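PDB 3P8A: uncharacterized protein from Staphylococcus aureus, which is of unknown function but carries a glyoxalase-like domain of the VOC family, whose members commonly build a ligand or metal site on curved beta sheets. Local coordinates for residues A[195-200]-A[240-245]; A[33-38]-A[57-62]; A[132-137]-A[150-155]; A[187-192]-A[248-253]. All blocks are in the same frame, centred on the assembly; numbering follows the deposited sequence.

Contact 1 of 4, residues A[195-200]-A[240-245]; sequences IVKSKN and GKVSKY
G240 meets the 195-200 segment first, its N giving a weak hydrogen bond to S198 O at 3.3 Å. Its carbonyl and that of K241 lie along the bent side chain of K199: K199 CD approaches K241 O to 3.5 Å. V242 turns CG2 against the aliphatic part of K197, 3.9 Å from K197 CB, the two side chains meeting at a slant. S243 then holds K199, the first residue past the strand. With OG beside its own backbone N (chi1 -78°), the hydroxyl accepts from K199 N at 2.8 Å, N-H...O 158°, and it is also hydrogen-bonded to E161. From K244 onward regular antiparallel pairing begins, joining strands 189-198 and 244-252 inside the seven-stranded mixed sheet: K197 N to K244 O is 2.8 Å, matched by the return bond from K244 N to K197 O. On the strand's other flank, V196 and S198 bond through their backbones to strand 234-239. Y245 pairs with V196 without hydrogen bonds; their side chains run side by side, V196 CG2 reaching Y245 CD1 at 3.7 Å. W208 of helix 201-212 packs on both, and Y245 OH is hydrogen-bonded to K163 O.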
loop_
_atom_site.group_PDB
_atom_site.type_symbol
_atom_site.label_atom_id
_atom_site.label_comp_id
_atom_site.label_asym_id
_atom_site.label_seq_id
_atom_site.Cartn_x
_atom_site.Cartn_y
_atom_site.Cartn_z
ATOM N N ILE A 195 -6.607 -7.535 4.400
ATOM C CA ILE A 195 -6.937 -8.867 3.951
ATOM C C ILE A 195 -6.518 -9.058 2.498
ATOM O O ILE A 195 -6.907 -8.283 1.602
ATOM C CB ILE A 195 -8.421 -9.269 4.224
ATOM C CG1 ILE A 195 -8.736 -9.185 5.733
ATOM C CG2 ILE A 195 -8.656 -10.715 3.732
ATOM C CD1 ILE A 195 -10.198 -9.661 6.142
ATOM N N VAL A 196 -5.730 -10.116 2.280
ATOM C CA VAL A 196 -5.193 -10.513 1.000
ATOM C C VAL A 196 -5.756 -11.897 0.673
ATOM O O VAL A 196 -5.746 -12.798 1.535
ATOM C CB VAL A 196 -3.628 -10.528 1.045
ATOM C CG1 VAL A 196 -3.031 -11.060 -0.247
ATOM C CG2 VAL A 196 -3.054 -9.146 1.367
ATOM N N LYS A 197 -6.298 -12.049 -0.555
ATOM C CA LYS A 197 -6.780 -13.330 -1.030
ATOM C C LYS A 197 -5.660 -13.885 -1.893
ATOM O O LYS A 197 -5.109 -13.141 -2.709
ATOM C CB LYS A 197 -8.117 -13.176 -1.793
ATOM C CG LYS A 197 -9.293 -13.399 -0.846
ATOM C CD LYS A 197 -10.642 -13.124 -1.426
ATOM C CE LYS A 197 -11.716 -13.600 -0.460
ATOM N NZ LYS A 197 -13.088 -13.441 -1.001
ATOM N N SER A 198 -5.255 -15.148 -1.676
ATOM C CA SER A 198 -4.179 -15.718 -2.488
ATOM C C SER A 198 -4.506 -17.114 -3.004
ATOM O O SER A 198 -4.976 -17.958 -2.231
ATOM C CB SER A 198 -2.877 -15.759 -1.707
ATOM O OG SER A 198 -1.864 -16.349 -2.509
ATOM N N LYS A 199 -4.156 -17.386 -4.275
ATOM C CA LYS A 199 -4.350 -18.731 -4.845
ATOM C C LYS A 199 -3.224 -19.662 -4.426
ATOM O O LYS A 199 -3.264 -20.860 -4.718
ATOM C CB LYS A 199 -4.461 -18.682 -6.382
ATOM C CG LYS A 199 -5.772 -18.103 -6.879
ATOM C CD LYS A 199 -5.822 -18.078 -8.412
ATOM C CE LYS A 199 -5.106 -16.890 -8.998
ATOM N NZ LYS A 199 -5.263 -16.857 -10.484
ATOM N N ASN A 200 -2.222 -19.119 -3.724
ATOM C CA ASN A 200 -1.105 -19.881 -3.188
ATOM C C ASN A 200 -0.672 -19.269 -1.864
ATOM O O ASN A 200 0.374 -18.648 -1.764
ATOM C CB ASN A 200 0.067 -19.970 -4.210
ATOM C CG ASN A 200 1.046 -21.074 -3.882
ATOM O OD1 ASN A 200 0.980 -21.698 -2.825
ATOM N ND2 ASN A 200 2.007 -21.307 -4.763
ATOM N N GLY A 240 -8.222 -18.200 -1.652
ATOM C CA GLY A 240 -9.272 -17.667 -2.504
ATOM C C GLY A 240 -9.164 -18.175 -3.914
ATOM O O GLY A 240 -8.142 -18.745 -4.305
ATOM N N LYS A 241 -10.223 -17.967 -4.693
ATOM C CA LYS A 241 -10.222 -18.295 -6.118
ATOM C C LYS A 241 -9.547 -17.139 -6.863
ATOM O O LYS A 241 -9.168 -17.281 -8.021
ATOM C CB LYS A 241 -11.652 -18.552 -6.626
ATOM C CG LYS A 241 -12.327 -19.754 -5.941
ATOM C CD LYS A 241 -12.724 -20.925 -6.889
ATOM C CE LYS A 241 -12.967 -22.226 -6.149
ATOM N NZ LYS A 241 -12.372 -23.395 -6.856
ATOM N N VAL A 242 -9.314 -16.013 -6.161
ATOM C CA VAL A 242 -8.618 -14.831 -6.699
ATOM C C VAL A 242 -7.302 -14.580 -5.928
ATOM O O VAL A 242 -7.177 -14.999 -4.773
ATOM C CB VAL A 242 -9.516 -13.545 -6.640
ATOM C CG1 VAL A 242 -10.768 -13.689 -7.480
ATOM C CG2 VAL A 242 -9.897 -13.176 -5.211
ATOM N N SER A 243 -6.336 -13.925 -6.571
ATOM C CA SER A 243 -5.107 -13.483 -5.918
ATOM C C SER A 243 -5.127 -11.946 -5.942
ATOM O O SER A 243 -4.874 -11.329 -6.983
ATOM C CB SER A 243 -3.858 -14.051 -6.584
ATOM O OG SER A 243 -3.646 -15.397 -6.195
ATOM N N LYS A 244 -5.457 -11.324 -4.802
ATOM C CA LYS A 244 -5.530 -9.857 -4.720
ATOM C C LYS A 244 -5.595 -9.277 -3.312
ATOM O O LYS A 244 -6.040 -9.947 -2.374
ATOM C CB LYS A 244 -6.735 -9.328 -5.570
ATOM C CG LYS A 244 -8.110 -9.771 -5.083
ATOM C CD LYS A 244 -9.178 -9.080 -5.918
ATOM C CE LYS A 244 -10.541 -9.152 -5.305
ATOM N NZ LYS A 244 -11.554 -8.533 -6.205
ATOM N N TYR A 245 -5.230 -7.991 -3.196
ATOM C CA TYR A 245 -5.410 -7.164 -2.004
ATOM C C TYR A 245 -6.920 -6.924 -2.029
ATOM O O TYR A 245 -7.441 -6.336 -2.982
ATOM C CB TYR A 245 -4.608 -5.855 -2.142
ATOM C CG TYR A 245 -3.127 -6.094 -1.963
ATOM C CD1 TYR A 245 -2.561 -6.160 -0.692
ATOM C CD2 TYR A 245 -2.295 -6.304 -3.063
ATOM C CE1 TYR A 245 -1.205 -6.429 -0.519
ATOM C CE2 TYR A 245 -0.942 -6.612 -2.899
ATOM C CZ TYR A 245 -0.403 -6.663 -1.624
ATOM O OH TYR A 245 0.923 -6.945 -1.443
#

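Contact 2 of 4, residues A[33-38]-A[57-62]; sequences DQLDRF and GTFNKL
K61 sends its side chain past L35 to bring NZ among the backbone carbonyls of the 33-38 loop, the tightest part of this contact. NZ donates to F38 O at 2.7 Å, in the carbonyl plane, and to L35 O at 2.9 Å, tilted 16° from that plane; a third bond, to D36 O at 3.4 Å, is weak. The lysine chain is extended beyond CG, which carries the ammonium from the strand to the turn. Because L35 O also accepts from F38 N, one carbonyl ties the turn to itself and to the strand. L35 runs alongside the lysine in the opposite direction, L35 CD1 to K61 CD being 4.0 Å, while its other methyl, CD2, faces the backbone at F59 O and L35 CB reaches F59 CE2 at 4.0 Å. The lysine thus pins the loop between strands 24-31 and 48-53 onto strand 58-64 of the eight-stranded mixed sheet, where L72 of the adjoining strand 69-75 touches both L35 and F38. Toward solvent the fit slackens. The exposed D36 crosses F59 at about a right angle, with D36 OD1 to F59 CE2, 3.8 Å, the nearest approach and the carboxylate plane 26° from the ring plane. The D36 carboxylate makes no salt bridge with K61: D36 OD1 and K61 NZ stay 5.3 Å apart.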
loop_
_atom_site.group_PDB
_atom_site.type_symbol
_atom_site.label_atom_id
_atom_site.label_comp_id
_atom_site.label_asym_id
_atom_site.label_seq_id
_atom_site.Cartn_x
_atom_site.Cartn_y
_atom_site.Cartn_z
ATOM N N ASP A 33 -10.539 4.850 -11.460
ATOM C CA ASP A 33 -10.645 5.549 -12.741
ATOM C C ASP A 33 -11.458 6.835 -12.509
ATOM O O ASP A 33 -12.363 6.812 -11.692
ATOM C CB ASP A 33 -11.368 4.662 -13.768
ATOM C CG ASP A 33 -11.682 5.378 -15.064
ATOM O OD1 ASP A 33 -10.738 5.849 -15.721
ATOM O OD2 ASP A 33 -12.869 5.443 -15.427
ATOM N N GLN A 34 -11.133 7.951 -13.214
ATOM C CA GLN A 34 -11.862 9.222 -13.047
ATOM C C GLN A 34 -11.851 9.680 -11.589
ATOM O O GLN A 34 -12.889 10.028 -11.004
ATOM C CB GLN A 34 -13.312 9.141 -13.604
ATOM C CG GLN A 34 -13.365 9.001 -15.127
ATOM C CD GLN A 34 -14.760 8.718 -15.631
ATOM O OE1 GLN A 34 -15.769 9.169 -15.069
ATOM N NE2 GLN A 34 -14.845 7.974 -16.725
ATOM N N LEU A 35 -10.656 9.633 -10.985
ATOM C CA LEU A 35 -10.436 10.016 -9.584
ATOM C C LEU A 35 -10.822 11.467 -9.262
ATOM O O LEU A 35 -11.216 11.725 -8.135
ATOM C CB LEU A 35 -8.964 9.721 -9.197
ATOM C CG LEU A 35 -8.461 10.070 -7.804
ATOM C CD1 LEU A 35 -9.284 9.376 -6.706
ATOM C CD2 LEU A 35 -7.001 9.737 -7.684
ATOM N N ASP A 36 -10.739 12.402 -10.229
ATOM C CA ASP A 36 -11.103 13.805 -9.965
ATOM C C ASP A 36 -12.552 14.000 -9.532
ATOM O O ASP A 36 -12.848 14.941 -8.798
ATOM C CB ASP A 36 -10.838 14.690 -11.169
ATOM C CG ASP A 36 -9.402 15.121 -11.294
ATOM O OD1 ASP A 36 -8.768 15.393 -10.239
ATOM O OD2 ASP A 36 -8.927 15.257 -12.439
ATOM N N ARG A 37 -13.445 13.116 -10.002
ATOM C CA ARG A 37 -14.878 13.169 -9.708
ATOM C C ARG A 37 -15.191 12.481 -8.386
ATOM O O ARG A 37 -16.255 12.698 -7.803
ATOM C CB ARG A 37 -15.661 12.442 -10.826
ATOM C CG ARG A 37 -15.556 13.096 -12.206
ATOM C CD ARG A 37 -16.012 12.163 -13.317
ATOM N NE ARG A 37 -17.470 12.072 -13.399
ATOM C CZ ARG A 37 -18.242 12.919 -14.078
ATOM N NH1 ARG A 37 -19.558 12.759 -14.094
ATOM N NH2 ARG A 37 -17.702 13.938 -14.740
ATOM N N PHE A 38 -14.275 11.618 -7.948
ATOM C CA PHE A 38 -14.440 10.740 -6.804
ATOM C C PHE A 38 -14.413 11.373 -5.430
ATOM O O PHE A 38 -13.557 12.197 -5.134
ATOM C CB PHE A 38 -13.460 9.542 -6.899
ATOM C CG PHE A 38 -13.639 8.496 -5.821
ATOM C CD1 PHE A 38 -14.520 7.437 -6.001
ATOM C CD2 PHE A 38 -12.959 8.592 -4.616
ATOM C CE1 PHE A 38 -14.712 6.490 -4.996
ATOM C CE2 PHE A 38 -13.163 7.652 -3.603
ATOM C CZ PHE A 38 -14.034 6.602 -3.802
ATOM N N GLY A 57 3.125 9.552 -14.871
ATOM C CA GLY A 57 1.928 10.153 -15.460
ATOM C C GLY A 57 0.669 9.909 -14.646
ATOM O O GLY A 57 -0.445 10.004 -15.176
ATOM N N THR A 58 0.843 9.590 -13.343
ATOM C CA THR A 58 -0.234 9.293 -12.384
ATOM C C THR A 58 -0.403 10.447 -11.410
ATOM O O THR A 58 0.508 11.270 -11.272
ATOM C CB THR A 58 0.042 7.984 -11.615
ATOM O OG1 THR A 58 1.358 8.006 -11.044
ATOM C CG2 THR A 58 -0.151 6.741 -12.459
ATOM N N PHE A 59 -1.570 10.506 -10.735
ATOM C CA PHE A 59 -1.890 11.493 -9.695
ATOM C C PHE A 59 -2.685 10.822 -8.602
ATOM O O PHE A 59 -3.314 9.788 -8.838
ATOM C CB PHE A 59 -2.663 12.708 -10.253
ATOM C CG PHE A 59 -4.001 12.405 -10.888
ATOM C CD1 PHE A 59 -4.077 11.903 -12.184
ATOM C CD2 PHE A 59 -5.185 12.677 -10.213
ATOM C CE1 PHE A 59 -5.313 11.631 -12.772
ATOM C CE2 PHE A 59 -6.428 12.404 -10.803
ATOM C CZ PHE A 59 -6.484 11.887 -12.076
ATOM N N ASN A 60 -2.722 11.434 -7.433
ATOM C CA ASN A 60 -3.404 10.820 -6.301
ATOM C C ASN A 60 -4.280 11.760 -5.463
ATOM O O ASN A 60 -4.278 12.974 -5.671
ATOM C CB ASN A 60 -2.363 10.052 -5.420
ATOM C CG ASN A 60 -1.221 10.887 -4.855
ATOM O OD1 ASN A 60 -1.197 12.119 -4.950
ATOM N ND2 ASN A 60 -0.245 10.252 -4.248
ATOM N N LYS A 61 -5.042 11.177 -4.540
ATOM C CA LYS A 61 -5.890 11.839 -3.551
ATOM C C LYS A 61 -5.639 11.022 -2.338
ATOM O O LYS A 61 -5.473 9.804 -2.447
ATOM C CB LYS A 61 -7.379 11.799 -3.906
ATOM C CG LYS A 61 -7.838 12.866 -4.872
ATOM C CD LYS A 61 -9.355 12.891 -4.868
ATOM C CE LYS A 61 -9.927 13.823 -5.902
ATOM N NZ LYS A 61 -11.396 13.629 -6.019
ATOM N N LEU A 62 -5.534 11.677 -1.184
ATOM C CA LEU A 62 -5.131 11.000 0.040
ATOM C C LEU A 62 -6.139 11.053 1.143
ATOM O O LEU A 62 -6.718 12.095 1.412
ATOM C CB LEU A 62 -3.774 11.570 0.505
ATOM C CG LEU A 62 -2.736 11.778 -0.626
ATOM C CD1 LEU A 62 -1.715 12.824 -0.270
ATOM C CD2 LEU A 62 -2.074 10.461 -1.023
#

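Contact 3 of 4, residues A[132-137]-A[150-155]; sequences VGPIQM and QLLYIM
V132 and Y153 exchange two backbone hydrogen bonds, each 2.9 Å from N to O (V132 N to Y153 O, Y153 N to V132 O), the second nearly straight at 172°. I135 and L151 form a second such pair, with I135 N to L151 O at 2.7 Å. Between these pairs the register slips by one residue, a beta bulge at G133 and P134, whose linking peptide is cis. G133, with a positive phi of 115°, turns the chain there, and P134 CA follows with a CH...O contact to L151 O at 3.2 Å. L152 packs against the bulge, its CD1 3.6 Å from G133 C. At the bulge, Q150 lies beside P134 and points the same way, Q150 NE2 coming 3.3 Å from P134 CB without bonding it. Q136 bends at chi2 (-66°) so that its NE2 rests 3.4 Å from Q150 CG, the two amide planes nearly parallel; that NE2 is hydrogen-bonded to E171. On the face carrying V132, I135, L151 and Y153, the selenomethionine M137 adds its CG against L151 CD1. Y153 OH is anchored by F94 N. The pair is a beta hairpin at the end of the eight-stranded sheet: strand 130-139 is outermost, strand 147-155 bonds onward to strand 166-170, and helix 117-125 packs on P134, Q150 and L152, with its K121 donating to G133 O.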
loop_
_atom_site.group_PDB
_atom_site.type_symbol
_atom_site.label_atom_id
_atom_site.label_comp_id
_atom_site.label_asym_id
_atom_site.label_seq_id
_atom_site.Cartn_x
_atom_site.Cartn_y
_atom_site.Cartn_z
ATOM N N VAL A 132 14.973 -3.584 -6.728
ATOM C CA VAL A 132 15.010 -2.470 -7.687
ATOM C C VAL A 132 14.957 -1.202 -6.850
ATOM O O VAL A 132 14.055 -1.034 -6.024
ATOM C CB VAL A 132 13.935 -2.491 -8.802
ATOM C CG1 VAL A 132 13.938 -1.197 -9.610
ATOM C CG2 VAL A 132 14.133 -3.679 -9.737
ATOM N N GLY A 133 15.979 -0.374 -6.992
ATOM C CA GLY A 133 16.069 0.866 -6.243
ATOM C C GLY A 133 17.219 0.955 -5.262
ATOM O O GLY A 133 18.101 0.101 -5.277
ATOM N N PRO A 134 17.238 1.976 -4.381
ATOM C CA PRO A 134 16.200 3.007 -4.167
ATOM C C PRO A 134 15.924 3.930 -5.346
ATOM O O PRO A 134 16.855 4.399 -6.015
ATOM C CB PRO A 134 16.685 3.762 -2.925
ATOM C CG PRO A 134 17.660 2.834 -2.265
ATOM C CD PRO A 134 18.317 2.101 -3.388
ATOM N N ILE A 135 14.620 4.136 -5.619
ATOM C CA ILE A 135 14.093 4.994 -6.677
ATOM C C ILE A 135 13.727 6.335 -6.036
ATOM O O ILE A 135 12.841 6.372 -5.177
ATOM C CB ILE A 135 12.857 4.348 -7.373
ATOM C CG1 ILE A 135 13.157 2.940 -7.984
ATOM C CG2 ILE A 135 12.206 5.300 -8.392
ATOM C CD1 ILE A 135 14.098 2.902 -9.202
ATOM N N GLN A 136 14.373 7.433 -6.478
ATOM C CA GLN A 136 14.055 8.783 -5.988
ATOM C C GLN A 136 12.706 9.250 -6.558
ATOM O O GLN A 136 12.424 9.069 -7.746
ATOM C CB GLN A 136 15.182 9.772 -6.320
ATOM C CG GLN A 136 16.066 10.141 -5.108
ATOM C CD GLN A 136 15.373 10.928 -4.005
ATOM O OE1 GLN A 136 14.411 11.685 -4.219
ATOM N NE2 GLN A 136 15.881 10.792 -2.793
HETATM N N MSE A 137 11.837 9.784 -5.684
HETATM C CA MSE A 137 10.484 10.182 -6.059
HETATM C C MSE A 137 10.137 11.550 -5.496
HETATM O O MSE A 137 10.623 11.933 -4.429
HETATM C CB MSE A 137 9.473 9.185 -5.467
HETATM C CG MSE A 137 9.542 7.772 -6.025
HETATM SE SE MSE A 137 8.736 7.550 -7.800
HETATM C CE MSE A 137 6.915 8.125 -7.425
ATOM N N GLN A 150 11.950 8.016 -1.230
ATOM C CA GLN A 150 12.614 6.946 -1.966
ATOM C C GLN A 150 11.786 5.683 -1.836
ATOM O O GLN A 150 11.239 5.412 -0.770
ATOM C CB GLN A 150 14.013 6.642 -1.419
ATOM C CG GLN A 150 14.989 7.804 -1.456
ATOM C CD GLN A 150 16.190 7.422 -0.635
ATOM O OE1 GLN A 150 16.360 7.848 0.515
ATOM N NE2 GLN A 150 16.970 6.488 -1.145
ATOM N N LEU A 151 11.730 4.901 -2.908
ATOM C CA LEU A 151 11.044 3.613 -2.926
ATOM C C LEU A 151 12.050 2.496 -3.216
ATOM O O LEU A 151 13.033 2.713 -3.918
ATOM C CB LEU A 151 9.926 3.583 -3.977
ATOM C CG LEU A 151 8.802 4.615 -3.819
ATOM C CD1 LEU A 151 7.794 4.447 -4.900
ATOM C CD2 LEU A 151 8.106 4.493 -2.476
ATOM N N LEU A 152 11.806 1.308 -2.675
ATOM C CA LEU A 152 12.632 0.127 -2.923
ATOM C C LEU A 152 11.650 -1.002 -3.184
ATOM O O LEU A 152 10.655 -1.143 -2.464
ATOM C CB LEU A 152 13.533 -0.184 -1.725
ATOM C CG LEU A 152 14.462 -1.413 -1.837
ATOM C CD1 LEU A 152 15.654 -1.140 -2.749
ATOM C CD2 LEU A 152 14.913 -1.840 -0.468
ATOM N N TYR A 153 11.883 -1.742 -4.260
ATOM C CA TYR A 153 11.010 -2.826 -4.657
ATOM C C TYR A 153 11.684 -4.161 -4.579
ATOM O O TYR A 153 12.887 -4.263 -4.841
ATOM C CB TYR A 153 10.549 -2.622 -6.083
ATOM C CG TYR A 153 9.724 -1.368 -6.277
ATOM C CD1 TYR A 153 8.357 -1.366 -6.019
ATOM C CD2 TYR A 153 10.287 -0.217 -6.816
ATOM C CE1 TYR A 153 7.584 -0.227 -6.217
ATOM C CE2 TYR A 153 9.512 0.919 -7.061
ATOM C CZ TYR A 153 8.164 0.912 -6.738
ATOM O OH TYR A 153 7.379 1.994 -6.999
ATOM N N ILE A 154 10.895 -5.197 -4.302
ATOM C CA ILE A 154 11.372 -6.573 -4.336
ATOM C C ILE A 154 11.103 -7.110 -5.735
ATOM O O ILE A 154 9.999 -6.967 -6.250
ATOM C CB ILE A 154 10.691 -7.424 -3.242
ATOM C CG1 ILE A 154 11.172 -6.977 -1.845
ATOM C CG2 ILE A 154 10.939 -8.938 -3.480
ATOM C CD1 ILE A 154 10.322 -7.482 -0.718
HETATM N N MSE A 155 12.115 -7.724 -6.361
HETATM C CA MSE A 155 11.934 -8.348 -7.664
HETATM C C MSE A 155 12.084 -9.883 -7.544
HETATM O O MSE A 155 13.187 -10.436 -7.659
HETATM C CB MSE A 155 12.873 -7.746 -8.703
HETATM C CG MSE A 155 12.325 -7.853 -10.091
HETATM SE SE MSE A 155 13.739 -8.292 -11.294
HETATM C CE MSE A 155 13.594 -10.246 -11.124
#

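Contact 4 of 4, residues A[187-192]-A[248-253]; sequences KQFSIE and VIIKDA
Backbone hydrogen bonds join Q188, S190 and E192 to A253, K251 and I249 as antiparallel neighbours. S190 and K251 bond both ways, K251 N to S190 O at 2.7 Å; E192 N to I249 O follows at 2.8 Å, and A253 N closes the far end on Q188 O with an almost straight N-H...O of 177°. CH...O contacts fill in between, such as F189 CA to K251 O at 3.2 Å. Apolar packing occupies the face of F189, I191 and I250: F189 CB meets I250 CG2 at 3.6 Å, and I191 CG2 meets V248 CG2. The F189 ring has polar and chain neighbours of its own: it lies beside D252, ring and carboxylate planes 45° apart, with D252 OD1 3.4 Å from F189 CE1, while Q188 CG sits over the centre of one ring face. Among the polar groups, E192 crosses K251 at about a right angle. E192 OE1 lies 3.5 Å from K251 CG, against the aliphatic part of the lysine, while OE1 and K251 NZ stay 5.0 Å apart. K251, bent at chi3 and chi4, instead points NZ to a water that also bonds weakly to I191 O. Strand 266-272 flanks 248-252 on the other side, bonding V248 and I250 to R269, while E192 bonds to Y234 at the start of strand 234-239.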
loop_
_atom_site.group_PDB
_atom_site.type_symbol
_atom_site.label_atom_id
_atom_site.label_comp_id
_atom_site.label_asym_id
_atom_site.label_seq_id
_atom_site.Cartn_x
_atom_site.Cartn_y
_atom_site.Cartn_z
ATOM N N LYS A 187 -8.479 10.776 13.328
ATOM C CA LYS A 187 -8.204 9.932 14.486
ATOM C C LYS A 187 -9.335 9.078 15.074
ATOM O O LYS A 187 -9.084 8.232 15.948
ATOM C CB LYS A 187 -7.358 10.679 15.521
ATOM C CG LYS A 187 -5.939 10.912 14.995
ATOM C CD LYS A 187 -5.030 11.633 15.968
ATOM C CE LYS A 187 -3.641 11.768 15.393
ATOM N NZ LYS A 187 -2.718 12.473 16.322
ATOM N N GLN A 188 -10.549 9.218 14.517
ATOM C CA GLN A 188 -11.720 8.390 14.846
ATOM C C GLN A 188 -11.485 7.003 14.184
ATOM O O GLN A 188 -12.049 5.999 14.625
ATOM C CB GLN A 188 -13.013 9.048 14.287
ATOM C CG GLN A 188 -13.101 9.073 12.751
ATOM C CD GLN A 188 -13.659 10.314 12.116
ATOM O OE1 GLN A 188 -14.699 10.294 11.453
ATOM N NE2 GLN A 188 -12.934 11.418 12.234
ATOM N N PHE A 189 -10.651 6.977 13.113
ATOM C CA PHE A 189 -10.306 5.781 12.361
ATOM C C PHE A 189 -8.931 5.275 12.706
ATOM O O PHE A 189 -8.033 6.060 13.005
ATOM C CB PHE A 189 -10.352 6.055 10.854
ATOM C CG PHE A 189 -11.660 6.577 10.333
ATOM C CD1 PHE A 189 -12.832 5.841 10.482
ATOM C CD2 PHE A 189 -11.711 7.764 9.615
ATOM C CE1 PHE A 189 -14.038 6.319 9.979
ATOM C CE2 PHE A 189 -12.919 8.241 9.107
ATOM C CZ PHE A 189 -14.075 7.525 9.308
ATOM N N SER A 190 -8.753 3.957 12.574
ATOM C CA SER A 190 -7.512 3.249 12.811
ATOM C C SER A 190 -7.516 1.984 11.946
ATOM O O SER A 190 -8.429 1.165 12.071
ATOM C CB SER A 190 -7.388 2.892 14.291
ATOM O OG SER A 190 -6.057 2.536 14.624
ATOM N N ILE A 191 -6.538 1.849 11.028
ATOM C CA ILE A 191 -6.419 0.646 10.199
ATOM C C ILE A 191 -6.038 -0.497 11.157
ATOM O O ILE A 191 -5.153 -0.329 11.998
ATOM C CB ILE A 191 -5.453 0.817 8.993
ATOM C CG1 ILE A 191 -6.060 1.767 7.927
ATOM C CG2 ILE A 191 -5.092 -0.538 8.361
ATOM C CD1 ILE A 191 -5.082 2.470 7.031
ATOM N N GLU A 192 -6.755 -1.624 11.070
ATOM C CA GLU A 192 -6.540 -2.771 11.938
ATOM C C GLU A 192 -5.988 -3.967 11.179
ATOM O O GLU A 192 -5.103 -4.659 11.690
ATOM C CB GLU A 192 -7.874 -3.137 12.604
ATOM C CG GLU A 192 -7.788 -4.205 13.681
ATOM C CD GLU A 192 -9.117 -4.673 14.234
ATOM O OE1 GLU A 192 -10.177 -4.270 13.698
ATOM O OE2 GLU A 192 -9.096 -5.460 15.206
ATOM N N VAL A 248 -9.771 -3.900 3.628
ATOM C CA VAL A 248 -9.103 -3.243 4.749
ATOM C C VAL A 248 -10.147 -3.119 5.872
ATOM O O VAL A 248 -11.327 -2.835 5.600
ATOM C CB VAL A 248 -8.404 -1.900 4.331
ATOM C CG1 VAL A 248 -9.408 -0.786 4.001
ATOM C CG2 VAL A 248 -7.400 -1.433 5.387
ATOM N N ILE A 249 -9.743 -3.417 7.116
ATOM C CA ILE A 249 -10.622 -3.333 8.285
ATOM C C ILE A 249 -10.183 -2.121 9.059
ATOM O O ILE A 249 -9.019 -2.028 9.435
ATOM C CB ILE A 249 -10.668 -4.625 9.155
ATOM C CG1 ILE A 249 -11.032 -5.865 8.292
ATOM C CG2 ILE A 249 -11.646 -4.454 10.341
ATOM C CD1 ILE A 249 -10.921 -7.206 9.036
ATOM N N ILE A 250 -11.097 -1.168 9.225
ATOM C CA ILE A 250 -10.843 0.116 9.880
ATOM C C ILE A 250 -11.693 0.225 11.112
ATOM O O ILE A 250 -12.917 0.161 11.026
ATOM C CB ILE A 250 -11.038 1.346 8.942
ATOM C CG1 ILE A 250 -10.231 1.198 7.629
ATOM C CG2 ILE A 250 -10.583 2.636 9.665
ATOM C CD1 ILE A 250 -10.728 2.144 6.455
ATOM N N LYS A 251 -11.049 0.394 12.259
ATOM C CA LYS A 251 -11.756 0.583 13.514
ATOM C C LYS A 251 -12.290 2.017 13.477
ATOM O O LYS A 251 -11.563 2.934 13.080
ATOM C CB LYS A 251 -10.806 0.373 14.699
ATOM C CG LYS A 251 -10.616 -1.088 15.079
ATOM C CD LYS A 251 -9.798 -1.222 16.373
ATOM C CE LYS A 251 -8.327 -1.553 16.178
ATOM N NZ LYS A 251 -7.546 -0.442 15.562
ATOM N N ASP A 252 -13.574 2.195 13.776
ATOM C CA ASP A 252 -14.217 3.511 13.751
ATOM C C ASP A 252 -14.786 3.811 15.139
ATOM O O ASP A 252 -15.752 3.174 15.559
ATOM C CB ASP A 252 -15.298 3.578 12.642
ATOM C CG ASP A 252 -16.048 4.900 12.490
ATOM O OD1 ASP A 252 -15.557 5.932 13.006
ATOM O OD2 ASP A 252 -17.102 4.912 11.810
ATOM N N ALA A 253 -14.162 4.775 15.855
ATOM C CA ALA A 253 -14.547 5.201 17.208
ATOM C C ALA A 253 -15.984 5.740 17.292
ATOM O O ALA A 253 -16.603 5.641 18.355
ATOM C CB ALA A 253 -13.562 6.237 17.731
HETATM O O HOH W 1 -4.814 -1.294 15.191
#

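How the contacts relate
Contacts 2 and 3 belong to the eight-stranded mixed sheet, and contacts 1 and 4 to the seven-stranded one, so the four are divided between the two sheets of the fold. Along the chain contact 2 closes first, then contact 3; contact 1 is nested inside the loop closed by contact 4. These last two are the two ends of one pairing, strand 189-198 with strand 244-252: their centres lie 22 Å apart, yet they touch where I195 CD1 meets I249 CD1 at 3.9 Å. Contacts 2 and 3 mark different parts of their sheet, centres 23 Å apart and nearest atoms about 7 Å. Contacts 3 and 4 lie on opposite sides of the chain's centre, 29 Å between centres.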